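Local coordinates for putative NAD dependent dehydrogenase (Micromonospora echinospora, PDB 6NOR), which binds NAD and probably acts as an NAD-dependent oxidoreductase in the biosynthesis of the antibiotic gentamicin, at residues Val137-Pro149 with Asn310-Val324. Numbering follows the deposited sequence.
Sequences VVLAHGGNFVYAP and NSGYVHQDRQVVDAV. With NAD (nicotinamide-adenine-dinucleotide), chain G.
The side-chain amide of Asn144 is gripped at both ends: Asn144 ND2 donates to Ser311 O at 3.0 Å, nearly straight at the hydrogen (166°), while Asn144 OD1 accepts from N7N of the NAD nicotinamide amide at 2.8 Å. Its CG sits between the backbone N and the carbonyl carbon (chi1 49°), and this turn lays the amide over one face of the Tyr313 ring, the two planes only 20° apart. Alongside it, Tyr313 OH donates to NAD O7N, which lies at the ring's edge, so the two stacked side chains read both halves of the carboxamide and fix its rotation. Next to them Gly312, a Schellman glycine that also N-caps helix 313-326, brings its CA to Asn144 O (3.6 Å); a side chain there would collide with that carbonyl. Gln316 CA stands over the centre of the Tyr147 ring, a CH-pi contact of 3.8 Å to the centroid, and Gln319 OE1 meets the ring's edge. With an alanine in place of Tyr147, Gln316 would probably lose the ring face beneath its CA and Gln319 the ring edge beside its amide, leaving a gap beside the helix. Farther along, Ala140 CB touches Val320 CG2 (3.9 Å), and Val138 reaches Ala323 and Val324. Joining the last strand of the Rossmann sheet to a helix late in the chain, the contact helps form the nicotinamide end of the cofactor site in this GFO/IDH/MocA-family protein.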
loop_
_atom_site.group_PDB
_atom_site.type_symbol
_atom_site.label_atom_id
_atom_site.label_comp_id
_atom_site.label_asym_id
_atom_site.label_seq_id
_atom_site.Cartn_x
_atom_site.Cartn_y
_atom_site.Cartn_z
ATOM N N VAL A 137 -12.995 42.429 15.751
ATOM C CA VAL A 137 -13.453 41.043 15.923
ATOM C C VAL A 137 -12.644 40.063 15.093
ATOM O O VAL A 137 -11.922 40.445 14.179
ATOM C CB VAL A 137 -14.939 40.862 15.550
ATOM C CG1 VAL A 137 -15.826 41.660 16.490
ATOM C CG2 VAL A 137 -15.178 41.255 14.108
ATOM N N VAL A 138 -12.760 38.788 15.430
ATOM C CA VAL A 138 -12.091 37.752 14.668
ATOM C C VAL A 138 -12.929 37.391 13.454
ATOM O O VAL A 138 -14.143 37.164 13.561
ATOM C CB VAL A 138 -11.837 36.483 15.511
ATOM C CG1 VAL A 138 -11.253 35.358 14.634
ATOM C CG2 VAL A 138 -10.925 36.798 16.692
ATOM N N LEU A 139 -12.266 37.392 12.301
ATOM C CA LEU A 139 -12.770 36.790 11.076
ATOM C C LEU A 139 -11.925 35.548 10.787
ATOM O O LEU A 139 -10.713 35.624 10.664
ATOM C CB LEU A 139 -12.700 37.764 9.900
ATOM C CG LEU A 139 -12.972 37.206 8.487
ATOM C CD1 LEU A 139 -14.353 36.620 8.365
ATOM C CD2 LEU A 139 -12.772 38.280 7.420
ATOM N N ALA A 140 -12.573 34.402 10.687
ATOM C CA ALA A 140 -11.861 33.164 10.488
ATOM C C ALA A 140 -12.537 32.442 9.364
ATOM O O ALA A 140 -13.719 32.656 9.136
ATOM C CB ALA A 140 -11.863 32.329 11.770
ATOM N N HIS A 141 -11.803 31.599 8.643
ATOM C CA HIS A 141 -12.399 30.901 7.504
ATOM C C HIS A 141 -12.195 29.397 7.602
ATOM O O HIS A 141 -11.223 28.928 8.183
ATOM C CB HIS A 141 -11.839 31.421 6.182
ATOM C CG HIS A 141 -10.389 31.106 5.976
ATOM N ND1 HIS A 141 -9.378 31.877 6.504
ATOM C CD2 HIS A 141 -9.781 30.100 5.303
ATOM C CE1 HIS A 141 -8.210 31.358 6.173
ATOM N NE2 HIS A 141 -8.426 30.276 5.447
ATOM N N GLY A 142 -13.122 28.649 7.011
ATOM C CA GLY A 142 -13.160 27.210 7.178
ATOM C C GLY A 142 -12.258 26.347 6.314
ATOM O O GLY A 142 -12.722 25.350 5.780
ATOM N N GLY A 143 -10.976 26.695 6.191
ATOM C CA GLY A 143 -10.014 25.773 5.605
ATOM C C GLY A 143 -9.504 24.724 6.576
ATOM O O GLY A 143 -8.413 24.842 7.101
ATOM N N ASN A 144 -10.296 23.688 6.812
ATOM C CA ASN A 144 -9.986 22.716 7.859
ATOM C C ASN A 144 -8.784 21.810 7.620
ATOM O O ASN A 144 -8.154 21.388 8.579
ATOM C CB ASN A 144 -11.216 21.833 8.124
ATOM C CG ASN A 144 -11.821 21.286 6.848
ATOM O OD1 ASN A 144 -12.417 22.023 6.088
ATOM N ND2 ASN A 144 -11.649 20.001 6.602
ATOM N N PHE A 145 -8.446 21.502 6.373
ATOM C CA PHE A 145 -7.453 20.457 6.167
ATOM C C PHE A 145 -6.044 20.887 6.540
ATOM O O PHE A 145 -5.190 20.040 6.785
ATOM C CB PHE A 145 -7.492 19.932 4.722
ATOM C CG PHE A 145 -8.777 19.227 4.386
ATOM C CD1 PHE A 145 -9.066 18.002 4.938
ATOM C CD2 PHE A 145 -9.712 19.817 3.555
ATOM C CE1 PHE A 145 -10.260 17.355 4.650
ATOM C CE2 PHE A 145 -10.905 19.189 3.269
ATOM C CZ PHE A 145 -11.180 17.956 3.810
ATOM N N VAL A 146 -5.788 22.185 6.636
ATOM C CA VAL A 146 -4.459 22.597 7.078
ATOM C C VAL A 146 -4.332 22.397 8.583
ATOM O O VAL A 146 -3.277 22.620 9.130
ATOM C CB VAL A 146 -4.134 24.066 6.710
ATOM C CG1 VAL A 146 -4.050 24.230 5.217
ATOM C CG2 VAL A 146 -5.183 25.025 7.288
ATOM N N TYR A 147 -5.403 21.959 9.246
ATOM C CA TYR A 147 -5.331 21.643 10.677
ATOM C C TYR A 147 -5.394 20.145 10.928
ATOM O O TYR A 147 -5.347 19.699 12.068
ATOM C CB TYR A 147 -6.476 22.300 11.480
ATOM C CG TYR A 147 -6.579 23.799 11.404
ATOM C CD1 TYR A 147 -7.319 24.400 10.403
ATOM C CD2 TYR A 147 -5.999 24.619 12.369
ATOM C CE1 TYR A 147 -7.455 25.779 10.320
ATOM C CE2 TYR A 147 -6.130 26.021 12.299
ATOM C CZ TYR A 147 -6.862 26.582 11.257
ATOM O OH TYR A 147 -7.026 27.937 11.142
ATOM N N ALA A 148 -5.547 19.372 9.866
ATOM C CA ALA A 148 -5.597 17.928 9.985
ATOM C C ALA A 148 -4.264 17.404 10.510
ATOM O O ALA A 148 -3.217 17.685 9.950
ATOM C CB ALA A 148 -5.939 17.279 8.629
ATOM N N PRO A 149 -4.315 16.634 11.595
ATOM C CA PRO A 149 -3.156 16.115 12.330
ATOM C C PRO A 149 -2.111 15.469 11.412
ATOM O O PRO A 149 -0.910 15.710 11.541
ATOM C CB PRO A 149 -3.780 15.070 13.251
ATOM C CG PRO A 149 -5.192 15.492 13.400
ATOM C CD PRO A 149 -5.588 16.110 12.114
ATOM N N ASN A 310 -9.991 13.815 12.133
ATOM C CA ASN A 310 -8.921 13.599 11.188
ATOM C C ASN A 310 -8.974 14.541 9.991
ATOM O O ASN A 310 -7.961 14.760 9.354
ATOM C CB ASN A 310 -8.913 12.149 10.736
ATOM C CG ASN A 310 -8.172 11.262 11.700
ATOM O OD1 ASN A 310 -7.258 11.713 12.357
ATOM N ND2 ASN A 310 -8.547 9.998 11.780
ATOM N N SER A 311 -10.134 15.132 9.711
ATOM C CA SER A 311 -10.224 16.145 8.654
ATOM C C SER A 311 -9.811 17.525 9.136
ATOM O O SER A 311 -9.744 18.454 8.344
ATOM C CB SER A 311 -11.643 16.246 8.086
ATOM O OG SER A 311 -12.038 15.070 7.402
ATOM N N GLY A 312 -9.570 17.663 10.437
ATOM C CA GLY A 312 -9.117 18.917 11.002
ATOM C C GLY A 312 -10.165 19.841 11.622
ATOM O O GLY A 312 -9.811 20.915 12.100
ATOM N N TYR A 313 -11.439 19.449 11.620
ATOM C CA TYR A 313 -12.496 20.346 12.089
ATOM C C TYR A 313 -12.350 20.685 13.565
ATOM O O TYR A 313 -12.593 21.820 13.975
ATOM C CB TYR A 313 -13.873 19.749 11.861
ATOM C CG TYR A 313 -14.202 19.527 10.426
ATOM C CD1 TYR A 313 -14.411 20.591 9.573
ATOM C CD2 TYR A 313 -14.315 18.243 9.916
ATOM C CE1 TYR A 313 -14.705 20.380 8.257
ATOM C CE2 TYR A 313 -14.614 18.024 8.614
ATOM C CZ TYR A 313 -14.803 19.089 7.782
ATOM O OH TYR A 313 -15.105 18.846 6.479
ATOM N N VAL A 314 -11.950 19.690 14.349
ATOM C CA VAL A 314 -11.812 19.840 15.786
ATOM C C VAL A 314 -10.692 20.839 16.114
ATOM O O VAL A 314 -10.882 21.750 16.899
ATOM C CB VAL A 314 -11.559 18.460 16.455
ATOM C CG1 VAL A 314 -11.206 18.603 17.914
ATOM C CG2 VAL A 314 -12.779 17.601 16.325
ATOM N N HIS A 315 -9.546 20.697 15.476
ATOM C CA HIS A 315 -8.413 21.585 15.726
ATOM C C HIS A 315 -8.666 23.014 15.247
ATOM O O HIS A 315 -8.298 23.966 15.912
ATOM C CB HIS A 315 -7.147 21.025 15.077
ATOM C CG HIS A 315 -6.638 19.797 15.758
ATOM N ND1 HIS A 315 -7.157 18.543 15.513
ATOM C CD2 HIS A 315 -5.696 19.638 16.718
ATOM C CE1 HIS A 315 -6.548 17.662 16.288
ATOM N NE2 HIS A 315 -5.658 18.300 17.026
ATOM N N GLN A 316 -9.301 23.140 14.093
ATOM C CA GLN A 316 -9.688 24.438 13.566
ATOM C C GLN A 316 -10.584 25.196 14.547
ATOM O O GLN A 316 -10.294 26.319 14.925
ATOM C CB GLN A 316 -10.405 24.266 12.239
ATOM C CG GLN A 316 -10.997 25.525 11.682
ATOM C CD GLN A 316 -11.798 25.232 10.441
ATOM O OE1 GLN A 316 -11.309 25.378 9.326
ATOM N NE2 GLN A 316 -13.034 24.804 10.628
ATOM N N ASP A 317 -11.667 24.556 14.961
ATOM C CA ASP A 317 -12.638 25.196 15.821
ATOM C C ASP A 317 -12.094 25.442 17.217
ATOM O O ASP A 317 -12.495 26.386 17.857
ATOM C CB ASP A 317 -13.913 24.379 15.866
ATOM C CG ASP A 317 -14.672 24.451 14.557
ATOM O OD1 ASP A 317 -14.045 24.853 13.555
ATOM O OD2 ASP A 317 -15.874 24.117 14.526
ATOM N N ARG A 318 -11.147 24.637 17.667
ATOM C CA ARG A 318 -10.550 24.911 18.953
ATOM C C ARG A 318 -9.699 26.164 18.856
ATOM O O ARG A 318 -9.720 27.010 19.730
ATOM C CB ARG A 318 -9.707 23.748 19.453
ATOM C CG ARG A 318 -9.168 24.006 20.859
ATOM C CD ARG A 318 -8.162 22.967 21.294
ATOM N NE ARG A 318 -8.669 21.601 21.167
ATOM C CZ ARG A 318 -8.100 20.662 20.415
ATOM N NH1 ARG A 318 -7.006 20.942 19.716
ATOM N NH2 ARG A 318 -8.620 19.443 20.362
ATOM N N GLN A 319 -8.960 26.293 17.774
ATOM C CA GLN A 319 -8.116 27.454 17.610
ATOM C C GLN A 319 -8.907 28.729 17.336
ATOM O O GLN A 319 -8.473 29.810 17.702
ATOM C CB GLN A 319 -7.119 27.207 16.498
ATOM C CG GLN A 319 -6.088 26.217 16.929
ATOM C CD GLN A 319 -4.915 26.179 16.006
ATOM O OE1 GLN A 319 -4.505 27.206 15.454
ATOM N NE2 GLN A 319 -4.355 24.988 15.823
ATOM N N VAL A 320 -10.060 28.608 16.695
ATOM C CA VAL A 320 -10.909 29.769 16.496
ATOM C C VAL A 320 -11.487 30.275 17.829
ATOM O O VAL A 320 -11.445 31.458 18.130
ATOM C CB VAL A 320 -12.042 29.455 15.528
ATOM C CG1 VAL A 320 -13.067 30.542 15.566
ATOM C CG2 VAL A 320 -11.483 29.289 14.113
ATOM N N VAL A 321 -11.990 29.356 18.635
ATOM C CA VAL A 321 -12.460 29.675 19.962
ATOM C C VAL A 321 -11.346 30.237 20.863
ATOM O O VAL A 321 -11.581 31.172 21.613
ATOM C CB VAL A 321 -13.090 28.445 20.607
ATOM C CG1 VAL A 321 -13.397 28.701 22.084
ATOM C CG2 VAL A 321 -14.352 28.048 19.843
ATOM N N ASP A 322 -10.134 29.694 20.771
ATOM C CA ASP A 322 -9.001 30.241 21.505
ATOM C C ASP A 322 -8.712 31.681 21.080
ATOM O O ASP A 322 -8.302 32.489 21.897
ATOM C CB ASP A 322 -7.733 29.397 21.309
ATOM C CG ASP A 322 -7.838 27.998 21.931
ATOM O OD1 ASP A 322 -8.717 27.761 22.796
ATOM O OD2 ASP A 322 -7.023 27.131 21.546
ATOM N N ALA A 323 -8.913 32.001 19.804
ATOM C CA ALA A 323 -8.655 33.349 19.314
ATOM C C ALA A 323 -9.664 34.343 19.883
ATOM O O ALA A 323 -9.301 35.426 20.294
ATOM C CB ALA A 323 -8.680 33.394 17.789
ATOM N N VAL A 324 -10.931 33.962 19.903
ATOM C CA VAL A 324 -11.974 34.825 20.436
ATOM C C VAL A 324 -11.869 35.019 21.957
ATOM O O VAL A 324 -11.894 36.143 22.440
ATOM C CB VAL A 324 -13.365 34.274 20.103
ATOM C CG1 VAL A 324 -14.424 34.987 20.922
ATOM C CG2 VAL A 324 -13.635 34.418 18.625
HETATM P PA NAD G . -26.211 22.341 2.867
HETATM O O1A NAD G . -27.064 22.504 1.586
HETATM O O2A NAD G . -26.191 20.956 3.396
HETATM O O5B NAD G . -26.776 23.288 3.983
HETATM C C5B NAD G . -27.019 24.647 3.664
HETATM C C4B NAD G . -27.981 25.169 4.764
HETATM O O4B NAD G . -28.051 26.469 4.745
HETATM C C3B NAD G . -29.378 24.674 4.469
HETATM O O3B NAD G . -29.898 24.163 5.623
HETATM C C2B NAD G . -30.150 25.946 4.026
HETATM O O2B NAD G . -31.564 25.798 4.415
HETATM C C1B NAD G . -29.597 26.847 4.733
HETATM N N9A NAD G . -29.676 28.175 4.154
HETATM C C8A NAD G . -29.683 28.562 2.863
HETATM N N7A NAD G . -29.723 29.917 2.839
HETATM C C5A NAD G . -29.743 30.357 4.099
HETATM C C6A NAD G . -29.798 31.610 4.632
HETATM N N6A NAD G . -29.840 32.806 3.951
HETATM N N1A NAD G . -29.792 31.776 5.947
HETATM C C2A NAD G . -29.760 30.700 6.771
HETATM N N3A NAD G . -29.716 29.454 6.240
HETATM C C4A NAD G . -29.702 29.281 4.914
HETATM O O3 NAD G . -24.777 22.819 2.519
HETATM P PN NAD G . -23.421 22.500 3.293
HETATM O O1N NAD G . -23.557 22.444 4.779
HETATM O O2N NAD G . -22.820 21.214 2.752
HETATM O O5D NAD G . -22.453 23.692 2.940
HETATM C C5D NAD G . -22.565 24.938 3.600
HETATM C C4D NAD G . -21.202 25.659 3.550
HETATM O O4D NAD G . -20.243 24.951 4.072
HETATM C C3D NAD G . -20.772 25.897 2.071
HETATM O O3D NAD G . -20.224 27.085 1.977
HETATM C C2D NAD G . -19.774 24.754 1.788
HETATM O O2D NAD G . -18.839 25.168 0.704
HETATM C C1D NAD G . -19.165 24.594 2.929
HETATM N N1N NAD G . -18.691 23.255 3.118
HETATM C C2N NAD G . -17.444 23.071 3.704
HETATM C C3N NAD G . -16.928 21.790 3.913
HETATM C C7N NAD G . -15.532 21.675 4.546
HETATM O O7N NAD G . -15.018 20.625 4.663
HETATM N N7N NAD G . -14.856 22.856 4.960
HETATM C C4N NAD G . -17.631 20.668 3.536
HETATM C C5N NAD G . -18.888 20.844 2.956
HETATM C C6N NAD G . -19.414 22.147 2.746
HETATM O O HOH W 1 -14.352 23.911 8.055
#